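Local coordinates for protein Serpin48 (Tenebrio molitor, PDB 3OZQ) that inhibits the serine protease SPE with high specificity in the innate immunity of the insect, probably by the family's mechanism of trapping its target protease, at residues 95-100 / 119-124; 161-166 / 306-311. All blocks are in the same frame, centred on the assembly; numbering follows the deposited sequence.

Interaction 1 of 2, residues 95-100 / 119-124; sequences NKIYVK and AQSENV
The ring of Y98 has E122 OE1 and V124 CG1 at oblique approaches from across the strands, CG of K96 over one face, offset toward the rim, and a water in plane at its edge. The pair belongs to serpin beta-sheet A, where strands 90-100 and 120-124 run parallel and are linked through helix 107-115 in a beta-alpha-beta crossover. The Y98 and E122 side chains run side by side, ring and carboxylate planes 75° apart, and the water bridges Y98 OH and E122 OE1, donating to the latter at 2.7 Å. K96, bent at its second and third torsions, curls across to the neighbouring strand. Its NZ meets Q120 OE1 at 2.8 Å, in the carbonyl plane on a lone pair, and forms a salt bridge with E122 OE2 at 2.9 Å. Helix 129-143 packs over this polar face, W139 adding a cation-pi contact to K96, while I97 and A119 meet helix 38-50. To the parallel main-chain ladder S121 adds a side-chain bond: with its OG anti to the backbone N (chi1 -176°), the hydroxyl donates to I97 O at 2.9 Å, while E122 N reaches the same oxygen from the opposite face of the carbonyl plane.

Interaction 2 of 2, residues 161-166 / 306-311; sequences TRVVLI and GDLVIS
S311 OG is gripped from several directions. R162 N donates to it over 2.8 Å in a nearly straight bond. V163 N adds a weak bond at 3.4 Å, and a water is a further partner. The first torsion of S311 (-55°) sets OG beside its own backbone N, turned to the bend of chain at R162. The water passes the link on, accepting from R162 NH2, so that one small hydroxyl ties the backbone and the guanidinium of the same arginine. That flat group is further placed by V309, whose CG2 sits 3.3 Å above its plane, over the centre, and by L160, whose carbonyl oxygen accepts a hydrogen bond from NE. Before its tip, the arginine chain bends past the turn, bringing CD to within 3.3 Å of D307 O. One firm backbone bond joins the two segments, S311 N to V163 O at 2.7 Å, in the carbonyl plane; the buried V309 N has no partner in the model. Carbon contacts do the rest, the V163 and L308 side chains crossing at about a right angle, with V163 CG2 3.9 Å from L308 CB. In serpins, these two strands of beta-sheet A are the ones that part when the cleaved reactive loop inserts, and this is where their N-terminal ends meet. V163 and L165 rest on I97 of strand 90-100, L308 reaches V99 of that strand, and V164 and I166 pack against M136 of helix 129-143.

Overall arrangement
Both contacts are largely buried and occupy the same end of serpin beta-sheet A, their centres about 10 Å apart. Strand 90-100 connects them: it pairs parallel with 120-124 in interaction 1 and antiparallel with 163-174, the first strand of interaction 2, joined there by K96 O to I166 N and Y98 N to V164 O. Interaction 1 is regular pairing within a local crossover, with a charged cluster under helix 129-143. Interaction 2 joins segments 140 residues apart, and a serine hydroxyl grips the backbone where the regular pairing has yet to begin. Apolar side chains, I97 on V163 and V99 on L308, knit the two together on the face remote from that cluster.

Interaction 1 of 2, residues 95-100 / 119-124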
ATOM      1  N   ASN A  95      -0.972 -10.602   7.083  1.00 35.25           N
ATOM      2  CA  ASN A  95       0.348 -10.218   7.536  1.00 34.68           C
ATOM      3  C   ASN A  95       0.830 -11.237   8.545  1.00 36.71           C
ATOM      4  O   ASN A  95       0.115 -11.591   9.484  1.00 37.34           O
ATOM      5  CB  ASN A  95       0.345  -8.815   8.163  1.00 36.70           C
ATOM      6  CG  ASN A  95      -0.074  -7.726   7.178  1.00 41.34           C
ATOM      7  OD1 ASN A  95      -0.315  -6.565   7.567  1.00 38.69           O
ATOM      8  ND2 ASN A  95      -0.169  -8.090   5.897  1.00 31.40           N
ATOM      9  N   LYS A  96       2.048 -11.712   8.347  1.00 37.27           N
ATOM     10  CA  LYS A  96       2.585 -12.747   9.213  1.00 36.17           C
ATOM     11  C   LYS A  96       4.091 -12.647   9.350  1.00 36.79           C
ATOM     12  O   LYS A  96       4.796 -12.228   8.431  1.00 35.53           O
ATOM     13  CB  LYS A  96       2.186 -14.116   8.678  1.00 37.05           C
ATOM     14  CG  LYS A  96       2.878 -15.254   9.365  1.00 40.41           C
ATOM     15  CD  LYS A  96       1.957 -16.032  10.229  1.00 45.32           C
ATOM     16  CE  LYS A  96       1.017 -16.863   9.410  1.00 41.42           C
ATOM     17  NZ  LYS A  96       0.592 -18.048  10.226  1.00 39.04           N
ATOM     18  N   ILE A  97       4.586 -13.032  10.521  1.00 36.40           N
ATOM     19  CA  ILE A  97       6.012 -13.080  10.753  1.00 33.78           C
ATOM     20  C   ILE A  97       6.353 -14.528  11.003  1.00 39.36           C
ATOM     21  O   ILE A  97       6.028 -15.064  12.056  1.00 42.15           O
ATOM     22  CB  ILE A  97       6.418 -12.206  11.952  1.00 38.73           C
ATOM     23  CG1 ILE A  97       6.137 -10.727  11.637  1.00 37.96           C
ATOM     24  CG2 ILE A  97       7.889 -12.397  12.286  1.00 38.50           C
ATOM     25  CD1 ILE A  97       6.795  -9.761  12.616  1.00 34.93           C
ATOM     26  N   TYR A  98       6.947 -15.176  10.008  1.00 35.67           N
ATOM     27  CA  TYR A  98       7.372 -16.571  10.147  1.00 35.29           C
ATOM     28  C   TYR A  98       8.793 -16.626  10.682  1.00 39.15           C
ATOM     29  O   TYR A  98       9.661 -15.911  10.183  1.00 36.94           O
ATOM     30  CB  TYR A  98       7.319 -17.287   8.805  1.00 36.05           C
ATOM     31  CG  TYR A  98       5.932 -17.637   8.345  1.00 38.95           C
ATOM     32  CD1 TYR A  98       5.336 -18.834   8.718  1.00 38.40           C
ATOM     33  CD2 TYR A  98       5.211 -16.764   7.537  1.00 35.83           C
ATOM     34  CE1 TYR A  98       4.067 -19.155   8.290  1.00 41.85           C
ATOM     35  CE2 TYR A  98       3.948 -17.076   7.101  1.00 40.45           C
ATOM     36  CZ  TYR A  98       3.376 -18.270   7.475  1.00 40.47           C
ATOM     37  OH  TYR A  98       2.109 -18.570   7.042  1.00 36.09           O
ATOM     38  N   VAL A  99       9.020 -17.500  11.672  1.00 34.83           N
ATOM     39  CA  VAL A  99      10.297 -17.586  12.375  1.00 38.14           C
ATOM     40  C   VAL A  99      10.935 -18.998  12.363  1.00 38.66           C
ATOM     41  O   VAL A  99      10.246 -20.010  12.484  1.00 41.11           O
ATOM     42  CB  VAL A  99      10.148 -17.073  13.832  1.00 37.24           C
ATOM     43  CG1 VAL A  99      11.471 -17.114  14.550  1.00 41.16           C
ATOM     44  CG2 VAL A  99       9.570 -15.637  13.830  1.00 36.71           C
ATOM     45  N   LYS A 100      12.251 -19.035  12.194  1.00 38.14           N
ATOM     46  CA  LYS A 100      13.040 -20.270  12.101  1.00 44.05           C
ATOM     47  C   LYS A 100      12.647 -21.240  13.224  1.00 42.73           C
ATOM     48  O   LYS A 100      12.580 -20.820  14.377  1.00 41.79           O
ATOM     49  CB  LYS A 100      14.516 -19.878  12.216  1.00 45.15           C
ATOM     50  CG  LYS A 100      15.555 -20.960  11.986  1.00 47.94           C
ATOM     51  CD  LYS A 100      16.945 -20.333  12.071  1.00 41.27           C
ATOM     52  CE  LYS A 100      18.057 -21.382  12.236  1.00 51.29           C
ATOM     53  NZ  LYS A 100      18.332 -22.152  10.981  1.00 53.98           N
ATOM     54  N   ALA A 119      -1.802  -8.923  12.684  1.00 41.07           N
ATOM     55  CA  ALA A 119      -0.963  -9.899  12.010  1.00 41.75           C
ATOM     56  C   ALA A 119      -0.851 -11.121  12.907  1.00 49.46           C
ATOM     57  O   ALA A 119      -1.487 -11.185  13.960  1.00 51.47           O
ATOM     58  CB  ALA A 119       0.406  -9.315  11.741  1.00 40.82           C
ATOM     59  N   GLN A 120      -0.053 -12.099  12.497  1.00 45.18           N
ATOM     60  CA  GLN A 120       0.297 -13.176  13.415  1.00 42.67           C
ATOM     61  C   GLN A 120       1.732 -13.627  13.245  1.00 44.54           C
ATOM     62  O   GLN A 120       2.434 -13.143  12.363  1.00 38.88           O
ATOM     63  CB  GLN A 120      -0.685 -14.332  13.308  1.00 45.88           C
ATOM     64  CG  GLN A 120      -0.626 -15.100  12.048  1.00 45.86           C
ATOM     65  CD  GLN A 120      -1.833 -15.992  11.902  1.00 48.95           C
ATOM     66  OE1 GLN A 120      -1.740 -17.106  11.386  1.00 47.43           O
ATOM     67  NE2 GLN A 120      -2.982 -15.499  12.352  1.00 50.48           N
ATOM     68  N   SER A 121       2.181 -14.530  14.120  1.00 39.55           N
ATOM     69  CA  SER A 121       3.546 -15.023  14.039  1.00 45.74           C
ATOM     70  C   SER A 121       3.566 -16.520  14.310  1.00 46.23           C
ATOM     71  O   SER A 121       2.751 -17.035  15.077  1.00 47.59           O
ATOM     72  CB  SER A 121       4.455 -14.266  15.002  1.00 43.99           C
ATOM     73  OG  SER A 121       5.804 -14.682  14.873  1.00 49.06           O
ATOM     74  N   GLU A 122       4.492 -17.211  13.659  1.00 47.13           N
ATOM     75  CA  GLU A 122       4.457 -18.665  13.595  1.00 44.98           C
ATOM     76  C   GLU A 122       5.842 -19.198  13.253  1.00 47.85           C
ATOM     77  O   GLU A 122       6.593 -18.556  12.509  1.00 41.36           O
ATOM     78  CB  GLU A 122       3.417 -19.084  12.548  1.00 46.13           C
ATOM     79  CG  GLU A 122       3.350 -20.557  12.215  1.00 50.55           C
ATOM     80  CD  GLU A 122       2.069 -20.917  11.476  1.00 50.73           C
ATOM     81  OE1 GLU A 122       2.117 -21.750  10.532  1.00 48.81           O
ATOM     82  OE2 GLU A 122       1.004 -20.370  11.851  1.00 53.61           O
ATOM     83  N   ASN A 123       6.199 -20.349  13.836  1.00 48.58           N
ATOM     84  CA  ASN A 123       7.453 -21.027  13.515  1.00 41.86           C
ATOM     85  C   ASN A 123       7.302 -21.849  12.259  1.00 42.78           C
ATOM     86  O   ASN A 123       6.248 -22.436  12.020  1.00 46.62           O
ATOM     87  CB  ASN A 123       7.915 -21.954  14.658  1.00 42.67           C
ATOM     88  CG  ASN A 123       8.678 -21.217  15.733  1.00 42.36           C
ATOM     89  OD1 ASN A 123       9.807 -20.782  15.519  1.00 45.33           O
ATOM     90  ND2 ASN A 123       8.064 -21.067  16.900  1.00 45.60           N
ATOM     91  N   VAL A 124       8.361 -21.906  11.461  1.00 43.08           N
ATOM     92  CA  VAL A 124       8.331 -22.678  10.230  1.00 39.17           C
ATOM     93  C   VAL A 124       9.740 -23.143   9.938  1.00 45.45           C
ATOM     94  O   VAL A 124      10.702 -22.433  10.226  1.00 41.28           O
ATOM     95  CB  VAL A 124       7.775 -21.847   9.022  1.00 45.66           C
ATOM     96  CG1 VAL A 124       8.687 -20.670   8.705  1.00 40.59           C
ATOM     97  CG2 VAL A 124       7.600 -22.727   7.791  1.00 38.58           C
TER
HETATM   98  O   HOH W   1       0.694 -20.975   8.397  1.00 40.41           O

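Interaction 2 of 2, residues 161-166 / 306-311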
ATOM      1  N   THR A 161      17.838 -18.294   6.308  1.00 42.75           N
ATOM      2  CA  THR A 161      16.558 -17.627   6.520  1.00 42.38           C
ATOM      3  C   THR A 161      16.179 -17.770   7.988  1.00 41.89           C
ATOM      4  O   THR A 161      16.109 -18.889   8.502  1.00 39.88           O
ATOM      5  CB  THR A 161      15.442 -18.172   5.604  1.00 41.21           C
ATOM      6  OG1 THR A 161      15.845 -18.046   4.241  1.00 40.52           O
ATOM      7  CG2 THR A 161      14.147 -17.374   5.807  1.00 35.51           C
ATOM      8  N   ARG A 162      15.974 -16.630   8.655  1.00 35.68           N
ATOM      9  CA  ARG A 162      15.712 -16.571  10.098  1.00 33.30           C
ATOM     10  C   ARG A 162      14.351 -15.964  10.440  1.00 35.35           C
ATOM     11  O   ARG A 162      13.582 -16.547  11.192  1.00 34.19           O
ATOM     12  CB  ARG A 162      16.821 -15.788  10.812  1.00 35.28           C
ATOM     13  CG  ARG A 162      18.002 -16.675  11.281  1.00 36.94           C
ATOM     14  CD  ARG A 162      19.340 -15.923  11.272  1.00 39.03           C
ATOM     15  NE  ARG A 162      19.716 -15.451   9.928  1.00 41.19           N
ATOM     16  CZ  ARG A 162      20.761 -14.663   9.680  1.00 39.43           C
ATOM     17  NH1 ARG A 162      21.536 -14.261  10.675  1.00 47.61           N
ATOM     18  NH2 ARG A 162      21.037 -14.279   8.447  1.00 39.95           N
ATOM     19  N   VAL A 163      14.068 -14.781   9.900  1.00 35.52           N
ATOM     20  CA  VAL A 163      12.726 -14.197  10.021  1.00 36.37           C
ATOM     21  C   VAL A 163      12.235 -13.639   8.696  1.00 34.34           C
ATOM     22  O   VAL A 163      12.947 -12.877   8.019  1.00 34.23           O
ATOM     23  CB  VAL A 163      12.663 -13.067  11.067  1.00 35.35           C
ATOM     24  CG1 VAL A 163      11.267 -12.420  11.072  1.00 33.65           C
ATOM     25  CG2 VAL A 163      13.019 -13.597  12.451  1.00 38.11           C
ATOM     26  N   VAL A 164      11.009 -14.011   8.333  1.00 32.29           N
ATOM     27  CA  VAL A 164      10.401 -13.519   7.116  1.00 34.15           C
ATOM     28  C   VAL A 164       9.113 -12.787   7.459  1.00 33.54           C
ATOM     29  O   VAL A 164       8.244 -13.344   8.134  1.00 33.75           O
ATOM     30  CB  VAL A 164      10.091 -14.667   6.136  1.00 37.09           C
ATOM     31  CG1 VAL A 164       9.344 -14.138   4.912  1.00 32.69           C
ATOM     32  CG2 VAL A 164      11.386 -15.363   5.733  1.00 34.06           C
ATOM     33  N   LEU A 165       9.019 -11.537   7.008  1.00 32.95           N
ATOM     34  CA  LEU A 165       7.781 -10.746   7.082  1.00 33.33           C
ATOM     35  C   LEU A 165       6.997 -10.902   5.796  1.00 31.51           C
ATOM     36  O   LEU A 165       7.491 -10.587   4.719  1.00 30.06           O
ATOM     37  CB  LEU A 165       8.073  -9.253   7.263  1.00 30.02           C
ATOM     38  CG  LEU A 165       8.956  -8.680   8.376  1.00 35.59           C
ATOM     39  CD1 LEU A 165       8.333  -7.437   8.987  1.00 29.11           C
ATOM     40  CD2 LEU A 165       9.360  -9.688   9.442  1.00 28.97           C
ATOM     41  N   ILE A 166       5.768 -11.378   5.920  1.00 30.99           N
ATOM     42  CA  ILE A 166       4.869 -11.510   4.785  1.00 30.79           C
ATOM     43  C   ILE A 166       3.757 -10.477   4.926  1.00 34.05           C
ATOM     44  O   ILE A 166       3.210 -10.316   6.016  1.00 32.74           O
ATOM     45  CB  ILE A 166       4.208 -12.885   4.787  1.00 35.01           C
ATOM     46  CG1 ILE A 166       5.221 -13.943   4.366  1.00 39.29           C
ATOM     47  CG2 ILE A 166       3.025 -12.889   3.863  1.00 37.97           C
ATOM     48  CD1 ILE A 166       6.153 -13.476   3.281  1.00 35.62           C
ATOM     49  N   GLY A 306      21.045 -11.753  18.302  1.00 40.13           N
ATOM     50  CA  GLY A 306      21.921 -12.218  17.243  1.00 38.59           C
ATOM     51  C   GLY A 306      21.516 -13.561  16.659  1.00 37.23           C
ATOM     52  O   GLY A 306      21.998 -13.937  15.599  1.00 43.01           O
ATOM     53  N   ASP A 307      20.636 -14.274  17.354  1.00 36.48           N
ATOM     54  CA  ASP A 307      20.025 -15.498  16.843  1.00 40.17           C
ATOM     55  C   ASP A 307      19.187 -15.242  15.582  1.00 42.27           C
ATOM     56  O   ASP A 307      19.250 -15.989  14.604  1.00 38.40           O
ATOM     57  CB  ASP A 307      19.118 -16.113  17.915  1.00 39.65           C
ATOM     58  CG  ASP A 307      19.902 -16.905  18.978  1.00 50.25           C
ATOM     59  OD1 ASP A 307      19.258 -17.450  19.899  1.00 45.83           O
ATOM     60  OD2 ASP A 307      21.151 -16.985  18.883  1.00 44.46           O
ATOM     61  N   LEU A 308      18.371 -14.197  15.619  1.00 45.00           N
ATOM     62  CA  LEU A 308      17.480 -13.926  14.497  1.00 40.67           C
ATOM     63  C   LEU A 308      17.815 -12.585  13.873  1.00 38.37           C
ATOM     64  O   LEU A 308      18.312 -11.686  14.544  1.00 41.81           O
ATOM     65  CB  LEU A 308      16.028 -13.963  14.958  1.00 40.61           C
ATOM     66  CG  LEU A 308      15.530 -15.310  15.479  1.00 40.57           C
ATOM     67  CD1 LEU A 308      14.095 -15.198  15.968  1.00 44.05           C
ATOM     68  CD2 LEU A 308      15.654 -16.400  14.418  1.00 41.01           C
ATOM     69  N   VAL A 309      17.597 -12.481  12.569  1.00 38.06           N
ATOM     70  CA  VAL A 309      17.655 -11.209  11.868  1.00 35.45           C
ATOM     71  C   VAL A 309      16.441 -11.217  10.957  1.00 37.91           C
ATOM     72  O   VAL A 309      15.856 -12.276  10.720  1.00 35.92           O
ATOM     73  CB  VAL A 309      18.925 -11.058  11.017  1.00 37.10           C
ATOM     74  CG1 VAL A 309      20.181 -11.378  11.849  1.00 37.51           C
ATOM     75  CG2 VAL A 309      18.849 -11.960   9.786  1.00 40.33           C
ATOM     76  N   ILE A 310      16.041 -10.051  10.455  1.00 37.33           N
ATOM     77  CA  ILE A 310      14.982 -10.034   9.468  1.00 30.37           C
ATOM     78  C   ILE A 310      15.602 -10.404   8.133  1.00 35.63           C
ATOM     79  O   ILE A 310      16.412  -9.659   7.587  1.00 37.24           O
ATOM     80  CB  ILE A 310      14.297  -8.656   9.336  1.00 28.90           C
ATOM     81  CG1 ILE A 310      13.608  -8.251  10.643  1.00 29.13           C
ATOM     82  CG2 ILE A 310      13.284  -8.694   8.215  1.00 29.14           C
ATOM     83  CD1 ILE A 310      12.811  -6.916  10.516  1.00 31.00           C
ATOM     84  N   SER A 311      15.205 -11.550   7.601  1.00 33.11           N
ATOM     85  CA  SER A 311      15.817 -12.062   6.381  1.00 35.66           C
ATOM     86  C   SER A 311      15.148 -11.507   5.121  1.00 34.23           C
ATOM     87  O   SER A 311      15.817 -11.187   4.140  1.00 35.32           O
ATOM     88  CB  SER A 311      15.766 -13.587   6.372  1.00 31.65           C
ATOM     89  OG  SER A 311      16.369 -14.119   7.531  1.00 34.78           O
TER
HETATM   90  O   HOH W   2      19.084 -14.104   6.506  1.00 38.98           O